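Local coordinates for protein Rho guanine nucleotide exchange factor 3 (Mus musculus, PDB 2Z0Q) that acts as a guanine nucleotide exchange factor for the RhoA and RhoB GTPases, this chain being its DH-PH part, at residues Phe25-Gly30 with Pro164-Glu169; Asp83-Lys86 with Ser90-His93; Gly100-Leu105 with Ile188-Gly193; Arg168-His173 with Gln182-Ala187. One frame throughout, in Å; residues are numbered along the deposited sequence.

Interaction 1 (Phe25-Gly30 with Pro164-Glu169); sequences FELSQG and PLLLRE
Leu166 brings its CD1 to within 4.4 Å of Leu27 CD1, the first touch between the helix of Phe25-Gly30 and that of Pro164-Glu169 and a looser one than the next. The two backbones are closest at the same pair, with 6.6 Å between Leu27 CA and Leu166 CA, so the helices lie near each other although the buried surface is small. One residue further on, Leu167 offers CD2 to both branches of Leu27. It lies 4.0 Å from Leu27 CD2 and 4.1 Å from Leu27 CD1, fitting over the fork of the other leucine. The fork can be met this way because Leu27 turns CG opposite its backbone N (chi1 175°), which carries both methyls towards helix 155-172.

This is a worked case of how a DH domain is built, as an elongated bundle in which helices distant in sequence pack along one another. Here helix 15-51 is laid against helix 155-172, and the same Leu27 also touches Ile170, while Leu167 continues to Ala187 and Ile188 of helix 180-213.

Past the leucines, Arg168 points to that third helix, and Pro164 O lies against one face of its guanidinium, off towards the rim. Glu169 then points toward the first helix, its OE2 5.7 Å from Glu26 OE1. Two like charges at that spacing would probably disfavour closer approach, and the carboxylate of Glu169 is bonded to Arg172 and His173. Within the first helix, Phe25 O takes two donors, Gln29 N from the helix ladder and Ser28 OG at 3.1 Å.

Interaction 2 (Asp83-Lys86 with Ser90-His93); sequences DVRK and STEH
Lys86 N donates to Ser90 O across 2.8 Å at an N-H...O angle of 169°. This backbone bond closes the loop 86-90, part of the link from helix 67-84 to helix 95-101 near one end of the DH bundle, bringing together two short pieces of chain where helix 67-84 gives way to the loop. The same carbonyl oxygen is approached by Arg85 CA at 3.4 Å, a weaker C-H...O contact.

Side chains then line the junction. The aliphatic part of Lys86 runs beside Ser90, with CD 3.4 Å from Ser90 OG, and its bend at chi3 takes the chain on towards Glu92. The ammonium does not close a salt bridge there, for Lys86 NZ stays 4.6 Å from Glu92 OE1, where the opposite charges probably still attract. On the other flank Arg85 sets CG against Thr91 OG1, while Val84 spreads its branches: CG1 meets Thr91 CG2, the two side chains crossing at about a right angle, and CG2 lies 4.0 Å from His93 O. Where the two segments are too far apart for a direct bond, one water spans them, giving a hydrogen to Val84 O at 2.7 Å and accepting one from Glu92 N at 2.8 Å.

Further out, Asp88 OD1 is hydrogen-bonded to Ser90 OG, while Arg85 rests on Phe25 and Thr91 on Ile24 of helix 15-51. That helix also holds the second segment by its carbonyls, Arg20 NH1 binding Glu92 O and Gln21 NE2 binding Thr91 O.

Interaction 3 (Gly100-Leu105 with Ile188-Gly193); sequences GWLPCL and INIIQG
The indole of Trp101 stands next to Leu102, the residue that meets Ile190 and Ile191, and one of its faces carries Cys104 SG, 3.2 Å above the ring plane and displaced towards the rim. Its NE1 is hydrogen-bonded to Leu73 O of helix 67-84 and the side chain touches Leu77 there. The ring stops short of helix 180-213, and aliphatic chains alone make that contact.

Leu102 divides its two methyls between neighbouring isoleucines. CD1 sits 4.0 Å from Ile190 CB, and CD2 presses on the end of Ile191, 3.5 Å from its CD1, tighter than carbons usually pack. In Ile191 a chi2 of 167° extends CD1 towards Leu102, and CG1 behind it lies 3.7 Å from Leu102 CD2; the two side chains cross at about a right angle.

In the DH bundle this joins the 3-10 segment 102-105, next to helix 95-101, to the long helix 180-213. The turn, marked by Leu105 N bonding to Leu102 O, places Leu105 on the same side as Leu102, and its CD1 comes 4.2 Å from Ile191 CG1.

Replacing Leu102 with an alanine would probably open a gap beside Ile191 CD1 and take from Ile190 CB its neighbour Leu102 CD1. Ile188, nearly one turn before Ile191, points away from Gly100-Leu105, to Leu167, Arg168 and Leu171 of helix 155-172.

Interaction 4 (Arg168-His173 with Gln182-Ala187); sequences REILRH and QHLEEA
Leu184 reaches past the side chains to the backbone of the other helix, its CD1 lying 3.8 Å from Leu171 CA and equally far from Ile170 CG2. The helix axes are 9.5 Å apart at their closest, and Leu184 CD1 fits against Ile170 and Leu171 together.

Leu171 answers from the other side. The two leucines run side by side, pointing opposite ways, with Leu171 CD1 4.1 Å from Leu184 CB. CD2 of Leu171 goes on to Glu185 CG at 3.7 Å, so the aliphatic stem of a surface glutamate borders the hydrophobic edge.

Polar groups stay off the interface. Arg172 NH1 makes a salt bridge with Glu169 OE1, and His173 NE2 hydrogen-bonds to Glu169 OE2 at 2.8 Å; both donors come from above the carboxylate plane, while Glu169 OE2 lies in the plane of the His173 ring.

The two helices run nearly antiparallel, at 155°, and the short connection between them makes this a helical hairpin of the DH domain. Ile170 rests on Ala23 and Ile24 of helix 15-51, and Leu184 on Leu98 of helix 95-101.

In the fold
All four contacts belong to the DH domain, but they range from core to surface. Interactions 1 and 3 are buried and wholly aliphatic across their interfaces; interaction 4 is partly buried, with a glutamate stem at its margin; interaction 2, at the surface, relies on a backbone bond and a bridging water. Interactions 1 and 4 share helix 155-172, and interactions 3 and 4 share helix 180-213. Leu167 of interaction 1 also touches Ala187 of interaction 4 and Ile191 of interaction 3, while Leu102 of interaction 3 lies against Ala187. Interaction 2 stands further out, about 21 Å between centres from interaction 3, yet its Arg85 packs on Phe25 of interaction 1.

Interaction 1 (Phe25-Gly30 with Pro164-Glu169)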
loop_
_atom_site.group_PDB
_atom_site.type_symbol
_atom_site.label_atom_id
_atom_site.label_comp_id
_atom_site.label_asym_id
_atom_site.label_seq_id
_atom_site.Cartn_x
_atom_site.Cartn_y
_atom_site.Cartn_z
ATOM N N PHE A 25 -9.284 2.997 26.225
ATOM C CA PHE A 25 -8.618 1.717 26.395
ATOM C C PHE A 25 -8.272 1.124 25.021
ATOM O O PHE A 25 -7.177 0.597 24.825
ATOM C CB PHE A 25 -9.526 0.738 27.175
ATOM C CG PHE A 25 -8.773 -0.408 27.781
ATOM C CD1 PHE A 25 -8.038 -0.212 28.941
ATOM C CD2 PHE A 25 -8.727 -1.634 27.152
ATOM C CE1 PHE A 25 -7.256 -1.232 29.459
ATOM C CE2 PHE A 25 -7.936 -2.675 27.670
ATOM C CZ PHE A 25 -7.211 -2.458 28.810
ATOM N N GLU A 26 -9.212 1.237 24.075
ATOM C CA GLU A 26 -9.036 0.724 22.725
ATOM C C GLU A 26 -7.844 1.377 22.037
ATOM O O GLU A 26 -7.091 0.717 21.316
ATOM C CB GLU A 26 -10.315 0.949 21.902
ATOM C CG GLU A 26 -11.447 -0.080 22.271
ATOM C CD GLU A 26 -12.857 0.402 21.941
ATOM O OE1 GLU A 26 -13.010 1.301 21.081
ATOM O OE2 GLU A 26 -13.826 -0.121 22.547
ATOM N N LEU A 27 -7.709 2.692 22.229
ATOM C CA LEU A 27 -6.569 3.408 21.655
ATOM C C LEU A 27 -5.262 2.755 22.095
ATOM O O LEU A 27 -4.407 2.443 21.283
ATOM C CB LEU A 27 -6.563 4.859 22.136
ATOM C CG LEU A 27 -5.322 5.646 21.676
ATOM C CD1 LEU A 27 -5.340 5.727 20.161
ATOM C CD2 LEU A 27 -5.366 7.094 22.269
ATOM N N SER A 28 -5.104 2.524 23.385
ATOM C CA SER A 28 -3.842 1.937 23.835
ATOM C C SER A 28 -3.712 0.479 23.381
ATOM O O SER A 28 -2.602 0.010 23.050
ATOM C CB SER A 28 -3.695 2.038 25.364
ATOM O OG SER A 28 -4.304 0.918 25.955
ATOM N N GLN A 29 -4.818 -0.254 23.319
ATOM C CA GLN A 29 -4.681 -1.639 22.866
ATOM C C GLN A 29 -4.178 -1.682 21.429
ATOM O O GLN A 29 -3.477 -2.622 21.040
ATOM C CB GLN A 29 -6.005 -2.416 22.935
ATOM C CG GLN A 29 -6.512 -2.660 24.360
ATOM C CD GLN A 29 -7.760 -3.549 24.381
ATOM O OE1 GLN A 29 -7.767 -4.667 24.975
ATOM N NE2 GLN A 29 -8.818 -3.076 23.717
ATOM N N GLY A 30 -4.543 -0.679 20.624
ATOM C CA GLY A 30 -4.104 -0.687 19.240
ATOM C C GLY A 30 -2.610 -0.431 19.117
ATOM O O GLY A 30 -1.963 -0.909 18.171
ATOM N N PRO A 164 -7.417 9.573 13.154
ATOM C CA PRO A 164 -8.541 10.506 13.287
ATOM C C PRO A 164 -9.820 9.779 13.807
ATOM O O PRO A 164 -10.509 10.270 14.706
ATOM C CB PRO A 164 -8.708 11.057 11.862
ATOM C CG PRO A 164 -7.308 11.052 11.331
ATOM C CD PRO A 164 -6.767 9.692 11.843
ATOM N N LEU A 165 -10.106 8.619 13.230
ATOM C CA LEU A 165 -11.282 7.834 13.619
ATOM C C LEU A 165 -11.214 7.444 15.106
ATOM O O LEU A 165 -12.182 7.584 15.850
ATOM C CB LEU A 165 -11.344 6.558 12.741
ATOM C CG LEU A 165 -12.457 5.528 13.007
ATOM C CD1 LEU A 165 -12.592 4.580 11.751
ATOM C CD2 LEU A 165 -12.148 4.724 14.239
ATOM N N LEU A 166 -10.044 6.970 15.525
ATOM C CA LEU A 166 -9.873 6.520 16.908
ATOM C C LEU A 166 -9.942 7.657 17.917
ATOM O O LEU A 166 -10.561 7.514 18.975
ATOM C CB LEU A 166 -8.526 5.796 17.051
ATOM C CG LEU A 166 -8.300 4.515 16.284
ATOM C CD1 LEU A 166 -6.755 4.133 16.345
ATOM C CD2 LEU A 166 -9.166 3.423 16.940
ATOM N N LEU A 167 -9.286 8.785 17.610
ATOM C CA LEU A 167 -9.334 9.907 18.537
ATOM C C LEU A 167 -10.734 10.544 18.522
ATOM O O LEU A 167 -11.179 11.037 19.533
ATOM C CB LEU A 167 -8.288 10.969 18.170
ATOM C CG LEU A 167 -6.863 10.426 18.142
ATOM C CD1 LEU A 167 -5.865 11.627 18.059
ATOM C CD2 LEU A 167 -6.586 9.583 19.383
ATOM N N ARG A 168 -11.417 10.549 17.367
ATOM C CA ARG A 168 -12.748 11.131 17.350
ATOM C C ARG A 168 -13.754 10.267 18.162
ATOM O O ARG A 168 -14.729 10.775 18.706
ATOM C CB ARG A 168 -13.240 11.353 15.883
ATOM C CG ARG A 168 -14.434 12.272 15.853
ATOM C CD ARG A 168 -14.877 12.611 14.424
ATOM N NE ARG A 168 -13.825 13.248 13.643
ATOM C CZ ARG A 168 -13.120 12.662 12.667
ATOM N NH1 ARG A 168 -13.315 11.390 12.312
ATOM N NH2 ARG A 168 -12.217 13.379 12.003
ATOM N N GLU A 169 -13.507 8.960 18.220
ATOM C CA GLU A 169 -14.364 8.047 19.007
ATOM C C GLU A 169 -14.219 8.469 20.489
ATOM O O GLU A 169 -15.201 8.454 21.228
ATOM C CB GLU A 169 -13.946 6.601 18.770
ATOM C CG GLU A 169 -14.749 5.555 19.625
ATOM C CD GLU A 169 -16.250 5.624 19.341
ATOM O OE1 GLU A 169 -16.613 6.009 18.203
ATOM O OE2 GLU A 169 -17.066 5.262 20.225
#

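Interaction 2 (Asp83-Lys86 with Ser90-His93)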
loop_
_atom_site.group_PDB
_atom_site.type_symbol
_atom_site.label_atom_id
_atom_site.label_comp_id
_atom_site.label_asym_id
_atom_site.label_seq_id
_atom_site.Cartn_x
_atom_site.Cartn_y
_atom_site.Cartn_z
ATOM N N ASP A 83 0.866 5.042 31.956
ATOM C CA ASP A 83 1.282 5.801 33.127
ATOM C C ASP A 83 0.233 6.723 33.734
ATOM O O ASP A 83 0.217 6.944 34.938
ATOM C CB ASP A 83 2.515 6.627 32.763
ATOM C CG ASP A 83 2.905 7.576 33.857
ATOM O OD1 ASP A 83 3.332 7.076 34.913
ATOM O OD2 ASP A 83 2.771 8.807 33.659
ATOM N N VAL A 84 -0.636 7.275 32.895
ATOM C CA VAL A 84 -1.656 8.178 33.350
ATOM C C VAL A 84 -2.896 7.500 33.932
ATOM O O VAL A 84 -3.692 8.147 34.591
ATOM C CB VAL A 84 -2.045 9.152 32.199
ATOM C CG1 VAL A 84 -2.792 8.415 31.097
ATOM C CG2 VAL A 84 -2.826 10.296 32.751
ATOM N N ARG A 85 -3.053 6.194 33.713
ATOM C CA ARG A 85 -4.223 5.499 34.262
ATOM C C ARG A 85 -4.258 5.549 35.781
ATOM O O ARG A 85 -3.217 5.478 36.431
ATOM C CB ARG A 85 -4.228 4.025 33.866
ATOM C CG ARG A 85 -4.677 3.752 32.479
ATOM C CD ARG A 85 -4.528 2.281 32.136
ATOM N NE ARG A 85 -4.749 2.084 30.704
ATOM C CZ ARG A 85 -4.372 1.000 30.031
ATOM N NH1 ARG A 85 -3.757 -0.001 30.661
ATOM N NH2 ARG A 85 -4.585 0.926 28.723
ATOM N N LYS A 86 -5.450 5.677 36.342
ATOM C CA LYS A 86 -5.607 5.698 37.797
ATOM C C LYS A 86 -5.472 4.232 38.238
ATOM O O LYS A 86 -5.463 3.314 37.398
ATOM C CB LYS A 86 -7.001 6.237 38.155
ATOM C CG LYS A 86 -7.240 7.719 37.778
ATOM C CD LYS A 86 -8.738 7.982 37.773
ATOM C CE LYS A 86 -9.121 9.309 38.423
ATOM N NZ LYS A 86 -10.609 9.433 38.564
ATOM N N SER A 90 -8.936 3.333 35.071
ATOM C CA SER A 90 -9.606 4.376 34.250
ATOM C C SER A 90 -8.645 5.517 33.921
ATOM O O SER A 90 -7.564 5.646 34.539
ATOM C CB SER A 90 -10.852 4.937 34.963
ATOM O OG SER A 90 -10.512 5.666 36.121
ATOM N N THR A 91 -9.035 6.333 32.935
ATOM C CA THR A 91 -8.224 7.475 32.515
ATOM C C THR A 91 -9.024 8.768 32.503
ATOM O O THR A 91 -10.132 8.823 31.976
ATOM C CB THR A 91 -7.631 7.243 31.097
ATOM O OG1 THR A 91 -6.724 6.142 31.131
ATOM C CG2 THR A 91 -6.860 8.492 30.637
ATOM N N GLU A 92 -8.475 9.822 33.121
ATOM C CA GLU A 92 -9.152 11.115 33.197
ATOM C C GLU A 92 -9.006 11.912 31.883
ATOM O O GLU A 92 -9.999 12.289 31.259
ATOM C CB GLU A 92 -8.553 11.951 34.341
ATOM C CG GLU A 92 -9.427 13.099 34.766
ATOM C CD GLU A 92 -8.907 13.789 36.048
ATOM O OE1 GLU A 92 -8.314 13.100 36.914
ATOM O OE2 GLU A 92 -9.112 15.013 36.194
ATOM N N HIS A 93 -7.760 12.169 31.508
ATOM C CA HIS A 93 -7.453 12.917 30.278
ATOM C C HIS A 93 -6.369 12.274 29.450
ATOM O O HIS A 93 -5.325 11.841 30.004
ATOM C CB HIS A 93 -6.949 14.312 30.615
ATOM C CG HIS A 93 -7.819 15.052 31.563
ATOM N ND1 HIS A 93 -7.454 15.293 32.865
ATOM C CD2 HIS A 93 -9.034 15.618 31.399
ATOM C CE1 HIS A 93 -8.403 15.984 33.465
ATOM N NE2 HIS A 93 -9.373 16.195 32.598
HETATM O O HOH W 1 -5.951 9.631 34.342
#

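Interaction 3 (Gly100-Leu105 with Ile188-Gly193)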
loop_
_atom_site.group_PDB
_atom_site.type_symbol
_atom_site.label_atom_id
_atom_site.label_comp_id
_atom_site.label_asym_id
_atom_site.label_seq_id
_atom_site.Cartn_x
_atom_site.Cartn_y
_atom_site.Cartn_z
ATOM N N GLY A 100 1.229 16.289 22.952
ATOM C CA GLY A 100 2.683 16.293 23.096
ATOM C C GLY A 100 3.407 15.218 22.308
ATOM O O GLY A 100 4.587 15.363 21.957
ATOM N N TRP A 101 2.726 14.110 22.039
ATOM C CA TRP A 101 3.332 13.007 21.302
ATOM C C TRP A 101 3.315 13.180 19.788
ATOM O O TRP A 101 4.241 12.772 19.115
ATOM C CB TRP A 101 2.614 11.688 21.687
ATOM C CG TRP A 101 3.044 10.470 20.916
ATOM C CD1 TRP A 101 4.153 9.682 21.152
ATOM C CD2 TRP A 101 2.368 9.880 19.795
ATOM N NE1 TRP A 101 4.197 8.651 20.243
ATOM C CE2 TRP A 101 3.119 8.749 19.401
ATOM C CE3 TRP A 101 1.187 10.197 19.088
ATOM C CZ2 TRP A 101 2.735 7.922 18.320
ATOM C CZ3 TRP A 101 0.800 9.364 18.009
ATOM C CH2 TRP A 101 1.574 8.249 17.643
ATOM N N LEU A 102 2.272 13.822 19.259
ATOM C CA LEU A 102 2.151 14.010 17.812
ATOM C C LEU A 102 3.378 14.391 16.966
ATOM O O LEU A 102 3.531 13.894 15.854
ATOM C CB LEU A 102 1.032 15.034 17.500
ATOM C CG LEU A 102 -0.347 14.601 17.930
ATOM C CD1 LEU A 102 -1.386 15.617 17.515
ATOM C CD2 LEU A 102 -0.599 13.240 17.319
ATOM N N PRO A 103 4.217 15.302 17.449
ATOM C CA PRO A 103 5.394 15.703 16.672
ATOM C C PRO A 103 6.316 14.520 16.258
ATOM O O PRO A 103 6.978 14.602 15.247
ATOM C CB PRO A 103 6.096 16.685 17.609
ATOM C CG PRO A 103 4.963 17.312 18.308
ATOM C CD PRO A 103 4.097 16.143 18.655
ATOM N N CYS A 104 6.306 13.426 17.022
ATOM C CA CYS A 104 7.167 12.308 16.676
ATOM C C CYS A 104 6.695 11.596 15.428
ATOM O O CYS A 104 7.441 10.821 14.834
ATOM C CB CYS A 104 7.301 11.330 17.848
ATOM S SG CYS A 104 6.013 10.144 17.966
ATOM N N LEU A 105 5.461 11.877 15.002
ATOM C CA LEU A 105 4.940 11.265 13.781
ATOM C C LEU A 105 5.670 11.787 12.543
ATOM O O LEU A 105 5.439 11.329 11.437
ATOM C CB LEU A 105 3.433 11.516 13.639
ATOM C CG LEU A 105 2.532 10.690 14.579
ATOM C CD1 LEU A 105 1.104 10.961 14.269
ATOM C CD2 LEU A 105 2.833 9.212 14.441
ATOM N N ILE A 188 -6.770 15.612 16.399
ATOM C CA ILE A 188 -7.421 15.094 15.209
ATOM C C ILE A 188 -7.064 15.982 14.014
ATOM O O ILE A 188 -6.646 15.491 12.964
ATOM C CB ILE A 188 -8.947 15.061 15.406
ATOM C CG1 ILE A 188 -9.312 13.980 16.433
ATOM C CG2 ILE A 188 -9.639 14.757 14.065
ATOM C CD1 ILE A 188 -10.694 14.150 17.012
ATOM N N ASN A 189 -7.201 17.290 14.169
ATOM C CA ASN A 189 -6.890 18.213 13.039
ATOM C C ASN A 189 -5.459 18.102 12.579
ATOM O O ASN A 189 -5.159 18.091 11.364
ATOM C CB ASN A 189 -7.106 19.672 13.429
ATOM C CG ASN A 189 -7.140 20.597 12.217
ATOM O OD1 ASN A 189 -8.152 20.656 11.523
ATOM N ND2 ASN A 189 -6.025 21.304 11.935
ATOM N N ILE A 190 -4.551 18.041 13.531
ATOM C CA ILE A 190 -3.137 17.958 13.175
ATOM C C ILE A 190 -2.822 16.652 12.406
ATOM O O ILE A 190 -2.115 16.674 11.404
ATOM C CB ILE A 190 -2.273 18.028 14.427
ATOM C CG1 ILE A 190 -2.465 19.390 15.093
ATOM C CG2 ILE A 190 -0.787 17.758 14.072
ATOM C CD1 ILE A 190 -2.093 20.605 14.252
ATOM N N ILE A 191 -3.363 15.533 12.877
ATOM C CA ILE A 191 -3.115 14.262 12.206
ATOM C C ILE A 191 -3.799 14.269 10.832
ATOM O O ILE A 191 -3.251 13.724 9.880
ATOM C CB ILE A 191 -3.580 13.064 13.092
ATOM C CG1 ILE A 191 -2.643 12.960 14.297
ATOM C CG2 ILE A 191 -3.449 11.723 12.335
ATOM C CD1 ILE A 191 -3.198 12.028 15.387
ATOM N N GLN A 192 -4.969 14.888 10.715
ATOM C CA GLN A 192 -5.573 14.934 9.388
ATOM C C GLN A 192 -4.630 15.628 8.405
ATOM O O GLN A 192 -4.511 15.204 7.234
ATOM C CB GLN A 192 -6.909 15.647 9.421
ATOM C CG GLN A 192 -7.968 14.813 10.153
ATOM C CD GLN A 192 -9.263 15.558 10.308
ATOM O OE1 GLN A 192 -9.283 16.646 10.885
ATOM N NE2 GLN A 192 -10.350 14.991 9.781
ATOM N N GLY A 193 -3.971 16.685 8.879
ATOM C CA GLY A 193 -3.018 17.401 8.049
ATOM C C GLY A 193 -1.786 16.570 7.680
ATOM O O GLY A 193 -1.277 16.639 6.561
#

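Interaction 4 (Arg168-His173 with Gln182-Ala187)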
loop_
_atom_site.group_PDB
_atom_site.type_symbol
_atom_site.label_atom_id
_atom_site.label_comp_id
_atom_site.label_asym_id
_atom_site.label_seq_id
_atom_site.Cartn_x
_atom_site.Cartn_y
_atom_site.Cartn_z
ATOM N N ARG A 168 -11.417 10.549 17.367
ATOM C CA ARG A 168 -12.748 11.131 17.350
ATOM C C ARG A 168 -13.754 10.267 18.162
ATOM O O ARG A 168 -14.729 10.775 18.706
ATOM C CB ARG A 168 -13.240 11.353 15.883
ATOM C CG ARG A 168 -14.434 12.272 15.853
ATOM C CD ARG A 168 -14.877 12.611 14.424
ATOM N NE ARG A 168 -13.825 13.248 13.643
ATOM C CZ ARG A 168 -13.120 12.662 12.667
ATOM N NH1 ARG A 168 -13.315 11.390 12.312
ATOM N NH2 ARG A 168 -12.217 13.379 12.003
ATOM N N GLU A 169 -13.507 8.960 18.220
ATOM C CA GLU A 169 -14.364 8.047 19.007
ATOM C C GLU A 169 -14.219 8.469 20.489
ATOM O O GLU A 169 -15.201 8.454 21.228
ATOM C CB GLU A 169 -13.946 6.601 18.770
ATOM C CG GLU A 169 -14.749 5.555 19.625
ATOM C CD GLU A 169 -16.250 5.624 19.341
ATOM O OE1 GLU A 169 -16.613 6.009 18.203
ATOM O OE2 GLU A 169 -17.066 5.262 20.225
ATOM N N ILE A 170 -13.014 8.859 20.934
ATOM C CA ILE A 170 -12.874 9.355 22.308
ATOM C C ILE A 170 -13.590 10.718 22.460
ATOM O O ILE A 170 -14.354 10.958 23.404
ATOM C CB ILE A 170 -11.396 9.551 22.711
ATOM C CG1 ILE A 170 -10.604 8.256 22.463
ATOM C CG2 ILE A 170 -11.330 9.982 24.171
ATOM C CD1 ILE A 170 -9.066 8.418 22.628
ATOM N N LEU A 171 -13.341 11.603 21.489
ATOM C CA LEU A 171 -13.916 12.946 21.532
ATOM C C LEU A 171 -15.446 12.959 21.631
ATOM O O LEU A 171 -16.033 13.738 22.391
ATOM C CB LEU A 171 -13.493 13.708 20.245
ATOM C CG LEU A 171 -14.150 15.096 20.122
ATOM C CD1 LEU A 171 -13.782 16.009 21.283
ATOM C CD2 LEU A 171 -13.679 15.701 18.811
ATOM N N ARG A 172 -16.107 12.105 20.849
ATOM C CA ARG A 172 -17.567 12.165 20.862
ATOM C C ARG A 172 -18.200 11.744 22.177
ATOM O O ARG A 172 -19.343 12.066 22.436
ATOM C CB ARG A 172 -18.188 11.395 19.669
ATOM C CG ARG A 172 -18.033 9.874 19.659
ATOM C CD ARG A 172 -18.942 9.262 18.529
ATOM N NE ARG A 172 -18.661 9.914 17.245
ATOM C CZ ARG A 172 -17.689 9.550 16.407
ATOM N NH1 ARG A 172 -16.902 8.516 16.689
ATOM N NH2 ARG A 172 -17.460 10.272 15.296
ATOM N N HIS A 173 -17.450 11.060 23.028
ATOM C CA HIS A 173 -17.992 10.684 24.342
ATOM C C HIS A 173 -17.347 11.540 25.445
ATOM O O HIS A 173 -17.505 11.278 26.645
ATOM C CB HIS A 173 -17.750 9.209 24.602
ATOM C CG HIS A 173 -18.302 8.328 23.533
ATOM N ND1 HIS A 173 -19.636 8.329 23.196
ATOM C CD2 HIS A 173 -17.693 7.459 22.688
ATOM C CE1 HIS A 173 -19.824 7.500 22.185
ATOM N NE2 HIS A 173 -18.663 6.960 21.857
ATOM N N GLN A 182 -11.020 20.135 23.668
ATOM C CA GLN A 182 -10.135 20.948 22.819
ATOM C C GLN A 182 -8.863 20.223 22.401
ATOM O O GLN A 182 -8.419 20.324 21.271
ATOM C CB GLN A 182 -9.775 22.260 23.522
ATOM C CG GLN A 182 -10.912 23.275 23.552
ATOM C CD GLN A 182 -11.864 23.131 24.733
ATOM O OE1 GLN A 182 -12.691 24.026 24.963
ATOM N NE2 GLN A 182 -11.761 22.024 25.493
ATOM N N HIS A 183 -8.249 19.500 23.328
ATOM C CA HIS A 183 -7.014 18.796 22.998
ATOM C C HIS A 183 -7.220 17.738 21.956
ATOM O O HIS A 183 -6.374 17.547 21.079
ATOM C CB HIS A 183 -6.428 18.190 24.265
ATOM C CG HIS A 183 -5.939 19.232 25.214
ATOM N ND1 HIS A 183 -6.130 19.162 26.576
ATOM C CD2 HIS A 183 -5.280 20.396 24.982
ATOM C CE1 HIS A 183 -5.607 20.239 27.144
ATOM N NE2 HIS A 183 -5.089 21.000 26.201
ATOM N N LEU A 184 -8.353 17.036 22.039
ATOM C CA LEU A 184 -8.620 16.001 21.045
ATOM C C LEU A 184 -8.933 16.622 19.697
ATOM O O LEU A 184 -8.490 16.116 18.674
ATOM C CB LEU A 184 -9.783 15.103 21.507
ATOM C CG LEU A 184 -9.378 14.126 22.626
ATOM C CD1 LEU A 184 -10.622 13.581 23.289
ATOM C CD2 LEU A 184 -8.488 12.988 22.042
ATOM N N GLU A 185 -9.720 17.698 19.695
ATOM C CA GLU A 185 -10.012 18.368 18.420
ATOM C C GLU A 185 -8.674 18.789 17.760
ATOM O O GLU A 185 -8.503 18.684 16.539
ATOM C CB GLU A 185 -10.923 19.590 18.666
ATOM C CG GLU A 185 -12.340 19.143 19.045
ATOM C CD GLU A 185 -13.235 20.246 19.595
ATOM O OE1 GLU A 185 -12.721 21.349 19.892
ATOM O OE2 GLU A 185 -14.471 19.991 19.743
ATOM N N GLU A 186 -7.738 19.256 18.574
ATOM C CA GLU A 186 -6.448 19.654 18.044
ATOM C C GLU A 186 -5.680 18.470 17.450
ATOM O O GLU A 186 -5.215 18.522 16.331
ATOM C CB GLU A 186 -5.621 20.356 19.129
ATOM C CG GLU A 186 -4.139 20.494 18.757
ATOM C CD GLU A 186 -3.269 21.213 19.823
ATOM O OE1 GLU A 186 -3.747 21.468 20.933
ATOM O OE2 GLU A 186 -2.064 21.510 19.512
ATOM N N ALA A 187 -5.587 17.377 18.217
ATOM C CA ALA A 187 -4.869 16.219 17.758
ATOM C C ALA A 187 -5.451 15.667 16.460
ATOM O O ALA A 187 -4.710 15.257 15.571
ATOM C CB ALA A 187 -4.878 15.133 18.869
#